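Local coordinates for uncharacterized peroxidase-related protein (Silicibacter sp., PDB 2PFX) that probably acts as an oxidoreductase of the AhpD-like, peroxidase-related type, although its own substrate and reaction are not established, at residues A[49-52]-A[53-57]; A[95-98]-A[99-103]. One frame throughout, in Å; residues are numbered along the deposited sequence.

Contact 1: residues A[49-52]-A[53-57]; sequences EKLN and AFTAM. With PG4 (tetraethylene glycol), chain D.
L51 and T55 meet one turn apart on the alpha helix 48-63, where CD1 of L51 lies 3.7 Å from CG2 of T55 and the two side chains pass at a slant. L51 holds CG anti to its own backbone nitrogen (chi1 173°), which carries the branched end along the helix surface toward T55 and against L41 and Y44 of helix 39-44. Replacing L51 with an alanine would probably leave T55 CG2 without its methyl neighbour and open a gap next to helix 39-44. The backbone follows the alpha-helical i to i+4 pattern: T55 N donates to L51 O at 2.9 Å (165° at the hydrogen). F54 shares Y44 with L51, its ring stacking on that of Y44, and touches T171 of helix 155-178. K50 NZ forms a salt bridge with D60 of the second subunit. Tetraethylene glycol, probably from the crystallisation liquor, covers the outer face, its O1 weakly hydrogen-bonded to N52 OD1. T55 OG1, set between its backbone N and carbonyl carbon (chi1 64°), has L51 O (2.9 Å) and N52 O (3.2 Å) as possible acceptors for its one proton; glycol O3 is a less certain third, since glycol C5 lies only 2.9 Å from OG1.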
loop_
_atom_site.group_PDB
_atom_site.type_symbol
_atom_site.label_atom_id
_atom_site.label_comp_id
_atom_site.label_asym_id
_atom_site.label_seq_id
_atom_site.Cartn_x
_atom_site.Cartn_y
_atom_site.Cartn_z
ATOM N N GLU A 49 -20.307 -23.617 -23.497
ATOM C CA GLU A 49 -19.646 -22.553 -24.236
ATOM C C GLU A 49 -18.596 -21.877 -23.361
ATOM O O GLU A 49 -17.495 -21.548 -23.786
ATOM C CB GLU A 49 -20.624 -21.492 -24.696
ATOM C CG GLU A 49 -21.466 -21.816 -25.910
ATOM C CD GLU A 49 -21.958 -23.254 -25.962
ATOM O OE1 GLU A 49 -21.110 -24.141 -26.197
ATOM O OE2 GLU A 49 -23.171 -23.493 -25.766
ATOM N N LYS A 50 -18.962 -21.654 -22.104
ATOM C CA LYS A 50 -18.039 -21.047 -21.165
ATOM C C LYS A 50 -16.879 -21.972 -20.865
ATOM O O LYS A 50 -15.720 -21.560 -20.821
ATOM C CB LYS A 50 -18.810 -20.669 -19.897
ATOM C CG LYS A 50 -19.862 -19.585 -20.164
ATOM C CD LYS A 50 -20.341 -18.918 -18.889
ATOM C CE LYS A 50 -21.367 -17.830 -19.202
ATOM N NZ LYS A 50 -20.738 -16.628 -19.824
ATOM N N LEU A 51 -17.167 -23.242 -20.676
ATOM C CA LEU A 51 -16.127 -24.247 -20.411
ATOM C C LEU A 51 -15.165 -24.349 -21.578
ATOM O O LEU A 51 -13.950 -24.458 -21.481
ATOM C CB LEU A 51 -16.789 -25.602 -20.176
ATOM C CG LEU A 51 -15.872 -26.819 -20.047
ATOM C CD1 LEU A 51 -15.004 -26.712 -18.796
ATOM C CD2 LEU A 51 -16.708 -28.081 -20.051
ATOM N N ASN A 52 -15.733 -24.332 -22.783
ATOM C CA ASN A 52 -14.957 -24.361 -24.010
ATOM C C ASN A 52 -13.995 -23.185 -24.124
ATOM O O ASN A 52 -12.833 -23.333 -24.518
ATOM C CB ASN A 52 -15.915 -24.375 -25.193
ATOM C CG ASN A 52 -16.533 -25.741 -25.422
ATOM O OD1 ASN A 52 -16.109 -26.756 -24.876
ATOM N ND2 ASN A 52 -17.549 -25.719 -26.272
ATOM N N ALA A 53 -14.467 -21.989 -23.796
ATOM C CA ALA A 53 -13.634 -20.788 -23.923
ATOM C C ALA A 53 -12.527 -20.716 -22.884
ATOM O O ALA A 53 -11.414 -20.226 -23.116
ATOM C CB ALA A 53 -14.525 -19.552 -23.819
ATOM N N PHE A 54 -12.900 -21.218 -21.696
ATOM C CA PHE A 54 -11.958 -21.247 -20.591
ATOM C C PHE A 54 -10.809 -22.201 -20.929
ATOM O O PHE A 54 -9.632 -21.890 -20.884
ATOM C CB PHE A 54 -12.642 -21.681 -19.283
ATOM C CG PHE A 54 -11.611 -21.805 -18.170
ATOM C CD1 PHE A 54 -11.104 -20.670 -17.566
ATOM C CD2 PHE A 54 -11.168 -23.044 -17.766
ATOM C CE1 PHE A 54 -10.171 -20.783 -16.558
ATOM C CE2 PHE A 54 -10.231 -23.176 -16.765
ATOM C CZ PHE A 54 -9.720 -22.023 -16.179
ATOM N N THR A 55 -11.227 -23.411 -21.271
ATOM C CA THR A 55 -10.255 -24.473 -21.538
ATOM C C THR A 55 -9.437 -24.178 -22.787
ATOM O O THR A 55 -8.246 -24.510 -22.796
ATOM C CB THR A 55 -10.938 -25.857 -21.661
ATOM O OG1 THR A 55 -11.798 -25.829 -22.794
ATOM C CG2 THR A 55 -11.714 -26.129 -20.388
ATOM N N ALA A 56 -10.046 -23.574 -23.797
ATOM C CA ALA A 56 -9.256 -23.285 -25.000
ATOM C C ALA A 56 -8.093 -22.359 -24.666
ATOM O O ALA A 56 -6.971 -22.489 -25.144
ATOM C CB ALA A 56 -10.124 -22.667 -26.075
HETATM N N MSE A 57 -8.388 -21.376 -23.814
HETATM C CA MSE A 57 -7.360 -20.428 -23.428
HETATM C C MSE A 57 -6.351 -21.079 -22.498
HETATM O O MSE A 57 -5.154 -20.923 -22.735
HETATM C CB MSE A 57 -8.011 -19.214 -22.766
HETATM C CG MSE A 57 -6.956 -18.208 -22.338
HETATM SE SE MSE A 57 -7.633 -16.526 -21.776
HETATM C CE MSE A 57 -8.219 -16.026 -23.539
HETATM O O1 PG4 D . -16.993 -29.902 -25.697
HETATM C C1 PG4 D . -16.969 -30.596 -24.445
HETATM C C2 PG4 D . -16.167 -29.775 -23.432
HETATM O O2 PG4 D . -14.877 -29.481 -23.998
HETATM C C3 PG4 D . -14.000 -28.947 -23.006
HETATM C C4 PG4 D . -12.629 -28.732 -23.622
HETATM O O3 PG4 D . -12.729 -27.964 -24.821
HETATM C C5 PG4 D . -11.434 -27.494 -25.194
HETATM C C6 PG4 D . -11.511 -26.359 -26.184
HETATM O O4 PG4 D . -12.523 -26.544 -27.170
HETATM C C7 PG4 D . -12.604 -25.434 -28.063
HETATM C C8 PG4 D . -13.877 -25.134 -28.618
HETATM O O5 PG4 D . -14.879 -25.963 -28.710
#

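Contact 2: residues A[95-98]-A[99-103]; sequences AAVR and QLSGD
S101 reaches back to V97 with backbone and side chain at the C-terminal end of helix 87-101. S101 N donates to V97 O at 3.1 Å, and OG, folded back between its N and carbonyl carbon (chi1 62°), reaches the same oxygen from the other face of the carbonyl plane. That OG to V97 O distance, 2.5 Å, is doubtfully short. The chain then leaves the helix in a Schellman pattern of weak bonds, D103 N to R98 O at 3.5 Å and G102 N to Q99 O at 3.4 Å, with G102 at positive phi.

The tight side is the inner one. V97 is buried against V78 of helix 70-84 and L106 and L110 of helix 104-112. R98 bends at chi3 (-66°), which folds its guanidinium back so that A95 CA sits 3.5 Å above its plane, off toward the rim; NH2 is hydrogen-bonded to Q189 O. On the solvent side Q99 extends outward yet touches F190, and L100, also exposed, lays CG 3.3 Å from A96 O and touches E74.

D103, two residues past the helix, N-caps helix 104-112, OD1 bonding weakly to the amides of Q105 and L106. V97 O thus takes an N-H and a hydroxyl, R98 O and Q99 O receive weak N-H donors, and the D103 carboxylate, if ionised, would probably be favoured by the positive N-terminal end of helix 104-112.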
loop_
_atom_site.group_PDB
_atom_site.type_symbol
_atom_site.label_atom_id
_atom_site.label_comp_id
_atom_site.label_asym_id
_atom_site.label_seq_id
_atom_site.Cartn_x
_atom_site.Cartn_y
_atom_site.Cartn_z
ATOM N N ALA A 95 1.063 -28.018 -6.856
ATOM C CA ALA A 95 1.136 -29.437 -7.158
ATOM C C ALA A 95 1.829 -29.654 -8.491
ATOM O O ALA A 95 2.720 -30.490 -8.630
ATOM C CB ALA A 95 -0.256 -30.083 -7.177
ATOM N N ALA A 96 1.397 -28.856 -9.472
ATOM C CA ALA A 96 1.950 -28.930 -10.818
ATOM C C ALA A 96 3.448 -28.650 -10.821
ATOM O O ALA A 96 4.202 -29.371 -11.486
ATOM C CB ALA A 96 1.230 -27.975 -11.754
ATOM N N VAL A 97 3.890 -27.631 -10.097
ATOM C CA VAL A 97 5.329 -27.377 -9.980
ATOM C C VAL A 97 6.017 -28.531 -9.265
ATOM O O VAL A 97 7.114 -28.977 -9.668
ATOM C CB VAL A 97 5.574 -26.033 -9.276
ATOM C CG1 VAL A 97 7.036 -25.825 -8.910
ATOM C CG2 VAL A 97 5.120 -24.917 -10.207
ATOM N N ARG A 98 5.428 -29.092 -8.202
ATOM C CA ARG A 98 6.098 -30.201 -7.519
ATOM C C ARG A 98 6.231 -31.385 -8.483
ATOM O O ARG A 98 7.261 -32.059 -8.516
ATOM C CB ARG A 98 5.355 -30.624 -6.250
ATOM C CG ARG A 98 5.165 -29.564 -5.172
ATOM C CD ARG A 98 4.749 -30.224 -3.890
ATOM N NE ARG A 98 3.444 -30.865 -3.924
ATOM C CZ ARG A 98 2.297 -30.215 -3.797
ATOM N NH1 ARG A 98 2.266 -28.903 -3.639
ATOM N NH2 ARG A 98 1.145 -30.867 -3.833
ATOM N N GLN A 99 5.178 -31.638 -9.255
ATOM C CA GLN A 99 5.154 -32.712 -10.235
ATOM C C GLN A 99 6.204 -32.523 -11.325
ATOM O O GLN A 99 7.044 -33.378 -11.592
ATOM C CB GLN A 99 3.773 -32.801 -10.892
ATOM C CG GLN A 99 3.673 -33.920 -11.917
ATOM C CD GLN A 99 2.371 -33.877 -12.689
ATOM O OE1 GLN A 99 1.608 -32.916 -12.616
ATOM N NE2 GLN A 99 2.105 -34.942 -13.444
ATOM N N LEU A 100 6.155 -31.402 -12.024
ATOM C CA LEU A 100 6.952 -31.204 -13.220
ATOM C C LEU A 100 8.428 -31.012 -12.918
ATOM O O LEU A 100 9.255 -31.249 -13.801
ATOM C CB LEU A 100 6.430 -29.991 -14.001
ATOM C CG LEU A 100 5.053 -30.129 -14.633
ATOM C CD1 LEU A 100 4.644 -28.830 -15.317
ATOM C CD2 LEU A 100 5.037 -31.278 -15.637
ATOM N N SER A 101 8.751 -30.594 -11.698
ATOM C CA SER A 101 10.160 -30.371 -11.368
ATOM C C SER A 101 10.761 -31.548 -10.606
ATOM O O SER A 101 11.983 -31.697 -10.513
ATOM C CB SER A 101 10.299 -29.077 -10.559
ATOM O OG SER A 101 9.602 -29.129 -9.331
ATOM N N GLY A 102 9.873 -32.369 -10.061
ATOM C CA GLY A 102 10.198 -33.471 -9.181
ATOM C C GLY A 102 10.864 -33.035 -7.900
ATOM O O GLY A 102 11.662 -33.772 -7.322
ATOM N N ASP A 103 10.547 -31.853 -7.419
ATOM C CA ASP A 103 11.175 -31.076 -6.378
ATOM C C ASP A 103 10.099 -30.389 -5.534
ATOM O O ASP A 103 9.709 -29.260 -5.804
ATOM C CB ASP A 103 12.148 -30.022 -6.903
ATOM C CG ASP A 103 12.997 -29.375 -5.814
ATOM O OD1 ASP A 103 12.796 -29.611 -4.607
ATOM O OD2 ASP A 103 13.909 -28.576 -6.149
#

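Overall arrangement
Contact 1, on helix 48-63, comes first along the chain, and contact 2 follows at the end of helix 87-101, with helix 70-84 between them. Their centres are 25 Å apart, their nearest atoms about 13 Å, and they lie on opposite sides of the chain's centre without touching. Both belong to the part of this helical protein related to carboxymuconolactone decarboxylases. Their surroundings differ: 49-57 packs on helices 39-44 and 155-178 and meets the second subunit, whereas 95-103 packs within its own chain, against helices 70-84 and 104-112 and the C-terminal tail. Contact 1 therefore lies partly at a subunit interface, through K50 and M57, while contact 2 forms the turn from helix 87-101 into helix 104-112, made within one subunit.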